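Putative periplasmic or exported protein (Salmonella enterica subsp. enterica serovar Typhimurium, PDB 4GQZ) binds copper in the periplasm and probably contributes to copper resistance in this bacterium. Local coordinates at residues 26-31 with 79-84; 68-73 with 93-98. One frame throughout, in Å; residues are numbered along the deposited sequence.

Interaction 1. Residues 26-31 with 79-84; sequences TIDQTP and FNHSLS
Asp28 and His81 make the polar half of this contact, a histidine-carboxylate hydrogen bond between the last turn of helix 20-28 and the short strand 81-82. NE2 of His81 donates to OD1 of Asp28 over 3.0 Å, and the bond is fairly straight, with 162° at the hydrogen. The acceptor sits at the edge of the imidazole, almost exactly in its plane, whereas seen from the aspartate the N-H arrives from above the carboxylate. The carboxylate and ring planes are 53° apart. Both groups reach the meeting point because their CG atoms stand away from their own backbone N, fully anti in His81, chi1 179°, and only roughly so in Asp28.

Leu83 adds the packing. Its CD2 methyl lies against the root of the carboxylate, 3.4 Å from Asp28 CG and also close to Asp28 CB. The apolar pair proper is Leu83 with Ile27: CB of Leu83 lies 3.6 Å from CG2 of Ile27, and the two side chains cross at about a right angle. Ala40 of strand 39-42 touches both Ile27 and Leu83.

The carboxylate is buried but richly satisfied: Asn117 also donates to OD1, while OD2 is hydrogen-bonded to the hydroxyls of Tyr65 and Ser67. So many polar partners around both oxygens would be expected to stabilise a negative charge on Asp28, and they fix the rotation of the carboxylate beside the imidazole.

Interaction 2. Residues 68-73 with 93-98; sequences FAPYEW and KPFTVK
Pro70 lies over one face of the Phe95 ring in a CH-pi contact, joining the chain just after strand 63-68 to strand 94-101 of an antiparallel sheet in what is probably an E-set, immunoglobulin-like beta fold. The proline CG stands 4.1 Å from the ring centroid, 22° off the normal, and is displaced toward the rim. Its neighbour Pro70 CB comes within 3.8 Å of Phe95 CE1, so one side of the pyrrolidine rests on the CE1 end of the aromatic ring. Tyr136 meets the same ring, the two planes inclined at about 45°.

Two residues before Pro70 and two after Phe95, Phe68 and Val97 approach from opposite directions. With CG of Phe68 between the backbone N and the carbonyl carbon, chi1 57°, the ring end is carried to Val97 although the bond to CB does not itself point there. Leu132 and Val134 of strand 129-136 also pack on this phenylalanine, making the joint part of a buried apolar core.

Toward Glu72 and Lys93 the contact becomes looser and more exposed. These residues carry opposite charges, yet Glu72 OE1 and Lys93 NZ remain 5.3 Å apart, and NZ is hydrogen-bonded to the hydroxyl of Tyr136. Back in the apolar core, the Phe68 ring ends with CZ directed at the fork of Val97, 3.8 Å from CG1 and 4.0 Å from CG2.

Overall arrangement
From the N terminus, the chain leaves helix 20-28, runs through strands 39-42, 46-50 and 55-59, and enters strand 63-68, at whose end the first segment of interaction 2 begins. It then reaches 79-84, where interaction 1 closes a loop of 47 intervening residues and brings the helix end to the sheet edged by strand 81-82. Only afterwards does 93-98 close the shorter loop of interaction 2, linking the end of strand 63-68 to the five-stranded sheet. The loops therefore cross rather than nest. The centres of the two contacts lie about 16 Å apart and the contacts do not touch, but strand 63-68 connects them, supplying Tyr65 and Ser67 to one and Phe68 to the other.

Interaction 1. Residues 26-31 with 79-84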
loop_
_atom_site.group_PDB
_atom_site.type_symbol
_atom_site.label_atom_id
_atom_site.label_comp_id
_atom_site.label_asym_id
_atom_site.label_seq_id
_atom_site.Cartn_x
_atom_site.Cartn_y
_atom_site.Cartn_z
ATOM N N THR B 26 -2.924 -6.776 10.997
ATOM C CA THR B 26 -2.603 -7.959 11.799
ATOM C C THR B 26 -1.966 -7.541 13.115
ATOM O O THR B 26 -2.320 -8.047 14.198
ATOM C CB THR B 26 -1.632 -8.908 11.052
ATOM O OG1 THR B 26 -2.218 -9.319 9.800
ATOM C CG2 THR B 26 -1.319 -10.125 11.897
ATOM N N ILE B 27 -1.031 -6.601 13.031
ATOM C CA ILE B 27 -0.300 -6.189 14.225
ATOM C C ILE B 27 -1.195 -5.413 15.181
ATOM O O ILE B 27 -1.240 -5.703 16.387
ATOM C CB ILE B 27 0.941 -5.360 13.867
ATOM C CG1 ILE B 27 1.927 -6.193 13.042
ATOM C CG2 ILE B 27 1.659 -4.894 15.122
ATOM C CD1 ILE B 27 3.201 -5.434 12.701
ATOM N N ASP B 28 -1.914 -4.429 14.661
ATOM C CA ASP B 28 -2.782 -3.604 15.512
ATOM C C ASP B 28 -3.851 -4.450 16.182
ATOM O O ASP B 28 -4.249 -4.186 17.318
ATOM C CB ASP B 28 -3.439 -2.509 14.671
ATOM C CG ASP B 28 -3.737 -1.236 15.475
ATOM O OD1 ASP B 28 -3.386 -1.142 16.682
ATOM O OD2 ASP B 28 -4.323 -0.307 14.888
ATOM N N GLN B 29 -4.313 -5.485 15.489
ATOM C CA GLN B 29 -5.443 -6.249 15.987
ATOM C C GLN B 29 -5.017 -7.490 16.754
ATOM O O GLN B 29 -5.872 -8.286 17.138
ATOM C CB GLN B 29 -6.380 -6.634 14.838
ATOM C CG GLN B 29 -7.059 -5.447 14.154
ATOM C CD GLN B 29 -7.837 -5.863 12.921
ATOM O OE1 GLN B 29 -8.351 -6.976 12.860
ATOM N NE2 GLN B 29 -7.924 -4.975 11.930
ATOM N N THR B 30 -3.715 -7.656 16.984
ATOM C CA THR B 30 -3.247 -8.870 17.659
ATOM C C THR B 30 -3.860 -8.941 19.065
ATOM O O THR B 30 -3.831 -7.965 19.819
ATOM C CB THR B 30 -1.697 -9.017 17.673
ATOM O OG1 THR B 30 -1.330 -10.265 18.285
ATOM C CG2 THR B 30 -1.055 -7.912 18.463
ATOM N N PRO B 31 -4.471 -10.084 19.397
ATOM C CA PRO B 31 -5.136 -10.230 20.696
ATOM C C PRO B 31 -4.165 -10.651 21.791
ATOM O O PRO B 31 -4.381 -11.679 22.437
ATOM C CB PRO B 31 -6.128 -11.362 20.439
ATOM C CG PRO B 31 -5.419 -12.230 19.443
ATOM C CD PRO B 31 -4.669 -11.269 18.539
ATOM N N PHE B 79 1.229 10.761 19.208
ATOM C CA PHE B 79 1.312 11.361 17.880
ATOM C C PHE B 79 1.323 10.278 16.797
ATOM O O PHE B 79 0.384 10.167 15.999
ATOM C CB PHE B 79 2.506 12.309 17.728
ATOM C CG PHE B 79 2.459 13.115 16.458
ATOM C CD1 PHE B 79 1.558 14.171 16.325
ATOM C CD2 PHE B 79 3.279 12.799 15.382
ATOM C CE1 PHE B 79 1.491 14.905 15.148
ATOM C CE2 PHE B 79 3.215 13.529 14.199
ATOM C CZ PHE B 79 2.322 14.580 14.084
ATOM N N ASN B 80 2.377 9.474 16.778
ATOM C CA ASN B 80 2.391 8.290 15.927
ATOM C C ASN B 80 2.001 7.053 16.732
ATOM O O ASN B 80 2.556 6.794 17.795
ATOM C CB ASN B 80 3.753 8.128 15.246
ATOM C CG ASN B 80 3.929 9.093 14.089
ATOM O OD1 ASN B 80 2.953 9.457 13.420
ATOM N ND2 ASN B 80 5.157 9.532 13.856
ATOM N N HIS B 81 1.039 6.297 16.222
ATOM C CA HIS B 81 0.495 5.154 16.955
ATOM C C HIS B 81 1.507 4.032 17.152
ATOM O O HIS B 81 2.163 3.609 16.209
ATOM C CB HIS B 81 -0.738 4.604 16.231
ATOM C CG HIS B 81 -1.355 3.419 16.906
ATOM N ND1 HIS B 81 -1.644 3.393 18.251
ATOM C CD2 HIS B 81 -1.757 2.221 16.413
ATOM C CE1 HIS B 81 -2.192 2.231 18.563
ATOM N NE2 HIS B 81 -2.270 1.502 17.464
ATOM N N SER B 82 1.613 3.546 18.381
ATOM C CA SER B 82 2.419 2.364 18.662
ATOM C C SER B 82 1.538 1.125 18.569
ATOM O O SER B 82 0.667 0.913 19.414
ATOM C CB SER B 82 3.025 2.452 20.063
ATOM O OG SER B 82 3.711 1.250 20.367
ATOM N N LEU B 83 1.767 0.299 17.550
ATOM C CA LEU B 83 0.941 -0.882 17.332
ATOM C C LEU B 83 1.298 -1.983 18.326
ATOM O O LEU B 83 0.541 -2.942 18.509
ATOM C CB LEU B 83 1.139 -1.394 15.901
ATOM C CG LEU B 83 0.848 -0.404 14.773
ATOM C CD1 LEU B 83 1.689 -0.738 13.569
ATOM C CD2 LEU B 83 -0.600 -0.448 14.384
ATOM N N SER B 84 2.446 -1.831 18.979
ATOM C CA SER B 84 3.001 -2.898 19.793
ATOM C C SER B 84 3.054 -2.583 21.282
ATOM O O SER B 84 3.208 -3.498 22.093
ATOM C CB SER B 84 4.417 -3.183 19.335
ATOM O OG SER B 84 5.195 -2.013 19.491
#

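Interaction 2. Residues 68-73 with 93-98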
loop_
_atom_site.group_PDB
_atom_site.type_symbol
_atom_site.label_atom_id
_atom_site.label_comp_id
_atom_site.label_asym_id
_atom_site.label_seq_id
_atom_site.Cartn_x
_atom_site.Cartn_y
_atom_site.Cartn_z
ATOM N N PHE B 68 -7.484 5.086 16.459
ATOM C CA PHE B 68 -7.978 5.911 17.551
ATOM C C PHE B 68 -8.520 5.079 18.710
ATOM O O PHE B 68 -8.940 3.924 18.533
ATOM C CB PHE B 68 -9.050 6.875 17.015
ATOM C CG PHE B 68 -10.200 6.189 16.341
ATOM C CD1 PHE B 68 -10.149 5.883 14.991
ATOM C CD2 PHE B 68 -11.350 5.879 17.055
ATOM C CE1 PHE B 68 -11.216 5.258 14.359
ATOM C CE2 PHE B 68 -12.420 5.256 16.436
ATOM C CZ PHE B 68 -12.349 4.943 15.077
ATOM N N ALA B 69 -8.532 5.671 19.902
ATOM C CA ALA B 69 -8.933 4.939 21.089
ATOM C C ALA B 69 -9.878 5.810 21.885
ATOM O O ALA B 69 -9.451 6.773 22.507
ATOM C CB ALA B 69 -7.712 4.576 21.931
ATOM N N PRO B 70 -11.181 5.510 21.830
ATOM C CA PRO B 70 -12.103 6.324 22.634
ATOM C C PRO B 70 -11.876 6.068 24.119
ATOM O O PRO B 70 -11.329 5.022 24.487
ATOM C CB PRO B 70 -13.480 5.811 22.212
ATOM C CG PRO B 70 -13.267 5.268 20.792
ATOM C CD PRO B 70 -11.886 4.623 20.885
ATOM N N TYR B 71 -12.282 7.002 24.972
ATOM C CA TYR B 71 -12.140 6.776 26.399
ATOM C C TYR B 71 -13.281 7.387 27.196
ATOM O O TYR B 71 -14.041 8.209 26.685
ATOM C CB TYR B 71 -10.786 7.286 26.895
ATOM C CG TYR B 71 -10.657 8.788 27.022
ATOM C CD1 TYR B 71 -10.306 9.568 25.929
ATOM C CD2 TYR B 71 -10.850 9.428 28.253
ATOM C CE1 TYR B 71 -10.168 10.944 26.042
ATOM C CE2 TYR B 71 -10.708 10.803 28.370
ATOM C CZ TYR B 71 -10.364 11.547 27.264
ATOM O OH TYR B 71 -10.231 12.917 27.360
ATOM N N GLU B 72 -13.404 6.969 28.447
ATOM C CA GLU B 72 -14.449 7.501 29.310
ATOM C C GLU B 72 -13.864 8.262 30.480
ATOM O O GLU B 72 -14.381 9.313 30.872
ATOM C CB GLU B 72 -15.350 6.373 29.808
ATOM C CG GLU B 72 -16.396 5.971 28.796
ATOM C CD GLU B 72 -17.139 4.733 29.209
ATOM O OE1 GLU B 72 -16.481 3.809 29.721
ATOM O OE2 GLU B 72 -18.373 4.693 29.027
ATOM N N TRP B 73 -12.780 7.727 31.026
ATOM C CA TRP B 73 -12.169 8.276 32.231
ATOM C C TRP B 73 -10.908 9.074 31.923
ATOM O O TRP B 73 -10.907 10.299 32.054
ATOM C CB TRP B 73 -11.871 7.138 33.212
ATOM C CG TRP B 73 -11.230 7.557 34.502
ATOM C CD1 TRP B 73 -11.372 8.754 35.151
ATOM C CD2 TRP B 73 -10.325 6.776 35.288
ATOM N NE1 TRP B 73 -10.612 8.754 36.301
ATOM C CE2 TRP B 73 -9.965 7.550 36.411
ATOM C CE3 TRP B 73 -9.776 5.495 35.144
ATOM C CZ2 TRP B 73 -9.080 7.085 37.393
ATOM C CZ3 TRP B 73 -8.902 5.029 36.125
ATOM C CH2 TRP B 73 -8.567 5.823 37.234
ATOM N N LYS B 93 -14.854 -3.406 22.664
ATOM C CA LYS B 93 -16.140 -2.750 22.845
ATOM C C LYS B 93 -16.709 -2.431 21.475
ATOM O O LYS B 93 -15.958 -2.179 20.552
ATOM C CB LYS B 93 -15.981 -1.465 23.674
ATOM C CG LYS B 93 -15.661 -1.691 25.169
ATOM C CD LYS B 93 -16.800 -2.417 25.865
ATOM C CE LYS B 93 -16.577 -2.566 27.376
ATOM N NZ LYS B 93 -16.664 -1.256 28.078
ATOM N N PRO B 94 -18.040 -2.458 21.335
ATOM C CA PRO B 94 -18.638 -2.111 20.046
ATOM C C PRO B 94 -18.804 -0.610 19.929
ATOM O O PRO B 94 -19.306 0.021 20.854
ATOM C CB PRO B 94 -20.009 -2.791 20.110
ATOM C CG PRO B 94 -20.359 -2.792 21.565
ATOM C CD PRO B 94 -19.039 -2.957 22.298
ATOM N N PHE B 95 -18.378 -0.037 18.813
ATOM C CA PHE B 95 -18.553 1.395 18.600
ATOM C C PHE B 95 -19.270 1.659 17.280
ATOM O O PHE B 95 -19.241 0.824 16.377
ATOM C CB PHE B 95 -17.193 2.102 18.585
ATOM C CG PHE B 95 -16.478 2.079 19.907
ATOM C CD1 PHE B 95 -16.728 3.053 20.863
ATOM C CD2 PHE B 95 -15.552 1.081 20.195
ATOM C CE1 PHE B 95 -16.065 3.025 22.090
ATOM C CE2 PHE B 95 -14.883 1.049 21.403
ATOM C CZ PHE B 95 -15.140 2.020 22.361
ATOM N N THR B 96 -19.927 2.808 17.174
ATOM C CA THR B 96 -20.374 3.295 15.877
ATOM C C THR B 96 -19.405 4.381 15.407
ATOM O O THR B 96 -19.118 5.332 16.139
ATOM C CB THR B 96 -21.810 3.838 15.934
ATOM O OG1 THR B 96 -22.699 2.775 16.296
ATOM C CG2 THR B 96 -22.227 4.370 14.579
ATOM N N VAL B 97 -18.891 4.232 14.191
ATOM C CA VAL B 97 -17.812 5.091 13.712
ATOM C C VAL B 97 -18.235 5.811 12.435
ATOM O O VAL B 97 -18.672 5.168 11.475
ATOM C CB VAL B 97 -16.540 4.255 13.433
ATOM C CG1 VAL B 97 -15.419 5.126 12.838
ATOM C CG2 VAL B 97 -16.061 3.543 14.721
ATOM N N LYS B 98 -18.121 7.138 12.422
ATOM C CA LYS B 98 -18.420 7.895 11.209
ATOM C C LYS B 98 -17.295 8.846 10.857
ATOM O O LYS B 98 -16.863 9.637 11.693
ATOM C CB LYS B 98 -19.723 8.693 11.343
ATOM C CG LYS B 98 -20.094 9.422 10.049
ATOM C CD LYS B 98 -21.506 10.025 10.084
ATOM C CE LYS B 98 -21.618 11.140 11.100
ATOM N NZ LYS B 98 -23.026 11.615 11.198
#